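Local coordinates for hydrolase, haloacid dehalogenase-like family (Pseudomonas syringae pv. tomato, PDB 3S6J), which binds calcium and is probably a sugar phosphatase of the haloacid dehalogenase-like family, the present chain being its hydrolase portion, at residues E[101-105]-E[106-110]. Numbering follows the deposited sequence.
Sequences ETLDK and ENLKW
The indole of W110 gives its NE1 hydrogen to OD1 of D104, 2.8 Å away, in a nearly straight bond (164°) that uses the syn lone pair of the carboxylate. Carboxylate and ring lie almost coplanar, 4° apart, so the acid meets the indole at its edge and the bond helps fix the rotation of both groups. W110 reaches back to the helix because its CG sits between the backbone N and the carbonyl carbon (chi1 58°). Beside this polar pair, L103 splits its two methyls: CD1 rests 3.7 Å from CD1 of W110, approaching the ring obliquely, while CD2 meets CD1 of L108 at 3.6 Å, the two leucines crossing at about a right angle. The backbone beneath is a Schellman motif, an example of how a helix is ended before a strand of a Rossmann-like HAD core: N107 takes a positive phi, its N bonds to O of D104 at 2.9 Å, and L108 N bonds to O of L103 at 3.0 Å. The turn thereby leads helix 96-105 into strand 110-113, whose parallel neighbour 8-11 supplies F11, touched by both L103 and W110, and F9, against which W110 also packs.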
loop_
_atom_site.group_PDB
_atom_site.type_symbol
_atom_site.label_atom_id
_atom_site.label_comp_id
_atom_site.label_asym_id
_atom_site.label_seq_id
_atom_site.Cartn_x
_atom_site.Cartn_y
_atom_site.Cartn_z
ATOM N N GLU E 101 -6.561 -3.973 26.199
ATOM C CA GLU E 101 -7.052 -3.677 27.538
ATOM C C GLU E 101 -8.474 -4.198 27.751
ATOM O O GLU E 101 -8.786 -4.750 28.814
ATOM C CB GLU E 101 -6.994 -2.170 27.802
ATOM C CG GLU E 101 -5.575 -1.626 27.857
ATOM C CD GLU E 101 -5.503 -0.149 28.222
ATOM O OE1 GLU E 101 -6.428 0.618 27.867
ATOM O OE2 GLU E 101 -4.499 0.245 28.857
ATOM N N THR E 102 -9.330 -4.041 26.744
ATOM C CA THR E 102 -10.698 -4.546 26.842
ATOM C C THR E 102 -10.715 -6.055 27.056
ATOM O O THR E 102 -11.461 -6.555 27.896
ATOM C CB THR E 102 -11.542 -4.192 25.619
ATOM O OG1 THR E 102 -11.563 -2.770 25.445
ATOM C CG2 THR E 102 -12.976 -4.685 25.802
ATOM N N LEU E 103 -9.878 -6.773 26.312
ATOM C CA LEU E 103 -9.826 -8.225 26.405
ATOM C C LEU E 103 -9.359 -8.711 27.776
ATOM O O LEU E 103 -9.905 -9.663 28.319
ATOM C CB LEU E 103 -8.913 -8.809 25.315
ATOM C CG LEU E 103 -9.328 -8.539 23.868
ATOM C CD1 LEU E 103 -8.302 -9.133 22.900
ATOM C CD2 LEU E 103 -10.717 -9.093 23.588
ATOM N N ASP E 104 -8.333 -8.078 28.324
ATOM C CA ASP E 104 -7.835 -8.481 29.638
ATOM C C ASP E 104 -8.914 -8.284 30.689
ATOM O O ASP E 104 -9.185 -9.173 31.489
ATOM C CB ASP E 104 -6.609 -7.663 30.034
ATOM C CG ASP E 104 -5.452 -7.890 29.116
ATOM O OD1 ASP E 104 -5.595 -8.741 28.211
ATOM O OD2 ASP E 104 -4.408 -7.219 29.296
ATOM N N LYS E 105 -9.514 -7.101 30.677
ATOM C CA LYS E 105 -10.527 -6.739 31.654
ATOM C C LYS E 105 -11.706 -7.701 31.571
ATOM O O LYS E 105 -12.502 -7.820 32.501
ATOM C CB LYS E 105 -10.994 -5.310 31.408
ATOM C CG LYS E 105 -11.803 -4.729 32.554
ATOM C CD LYS E 105 -12.544 -3.465 32.142
ATOM C CE LYS E 105 -13.468 -2.986 33.259
ATOM N NZ LYS E 105 -14.571 -3.955 33.553
ATOM N N GLU E 106 -11.790 -8.404 30.450
ATOM C CA GLU E 106 -12.932 -9.240 30.138
ATOM C C GLU E 106 -12.563 -10.719 30.237
ATOM O O GLU E 106 -13.373 -11.589 29.921
ATOM C CB GLU E 106 -13.374 -8.908 28.724
ATOM C CG GLU E 106 -14.819 -9.136 28.409
ATOM C CD GLU E 106 -15.315 -8.139 27.383
ATOM O OE1 GLU E 106 -15.001 -6.942 27.547
ATOM O OE2 GLU E 106 -16.010 -8.538 26.421
ATOM N N ASN E 107 -11.334 -10.999 30.660
ATOM C CA ASN E 107 -10.845 -12.376 30.766
ATOM C C ASN E 107 -10.724 -13.167 29.457
ATOM O O ASN E 107 -10.506 -14.382 29.476
ATOM C CB ASN E 107 -11.687 -13.158 31.768
ATOM C CG ASN E 107 -11.473 -12.681 33.180
ATOM O OD1 ASN E 107 -10.359 -12.757 33.708
ATOM N ND2 ASN E 107 -12.534 -12.157 33.800
ATOM N N LEU E 108 -10.852 -12.485 28.323
ATOM C CA LEU E 108 -10.664 -13.144 27.029
ATOM C C LEU E 108 -9.173 -13.316 26.756
ATOM O O LEU E 108 -8.399 -12.374 26.911
ATOM C CB LEU E 108 -11.329 -12.334 25.911
ATOM C CG LEU E 108 -12.822 -12.047 26.157
ATOM C CD1 LEU E 108 -13.352 -10.968 25.217
ATOM C CD2 LEU E 108 -13.650 -13.321 26.051
ATOM N N LYS E 109 -8.777 -14.524 26.361
ATOM C CA LYS E 109 -7.375 -14.841 26.119
ATOM C C LYS E 109 -6.940 -14.417 24.716
ATOM O O LYS E 109 -7.674 -14.624 23.744
ATOM C CB LYS E 109 -7.137 -16.345 26.248
ATOM C CG LYS E 109 -7.672 -16.995 27.506
ATOM C CD LYS E 109 -7.927 -18.482 27.234
ATOM C CE LYS E 109 -7.871 -19.341 28.492
ATOM N NZ LYS E 109 -9.069 -19.191 29.381
ATOM N N TRP E 110 -5.736 -13.852 24.610
ATOM C CA TRP E 110 -5.176 -13.498 23.307
ATOM C C TRP E 110 -3.682 -13.749 23.228
ATOM O O TRP E 110 -2.961 -13.698 24.227
ATOM C CB TRP E 110 -5.466 -12.043 22.936
ATOM C CG TRP E 110 -4.956 -11.043 23.940
ATOM C CD1 TRP E 110 -5.628 -10.561 25.022
ATOM C CD2 TRP E 110 -3.666 -10.414 23.954
ATOM N NE1 TRP E 110 -4.845 -9.669 25.705
ATOM C CE2 TRP E 110 -3.636 -9.558 25.072
ATOM C CE3 TRP E 110 -2.537 -10.488 23.130
ATOM C CZ2 TRP E 110 -2.520 -8.771 25.389
ATOM C CZ3 TRP E 110 -1.424 -9.705 23.442
ATOM C CH2 TRP E 110 -1.429 -8.858 24.566
#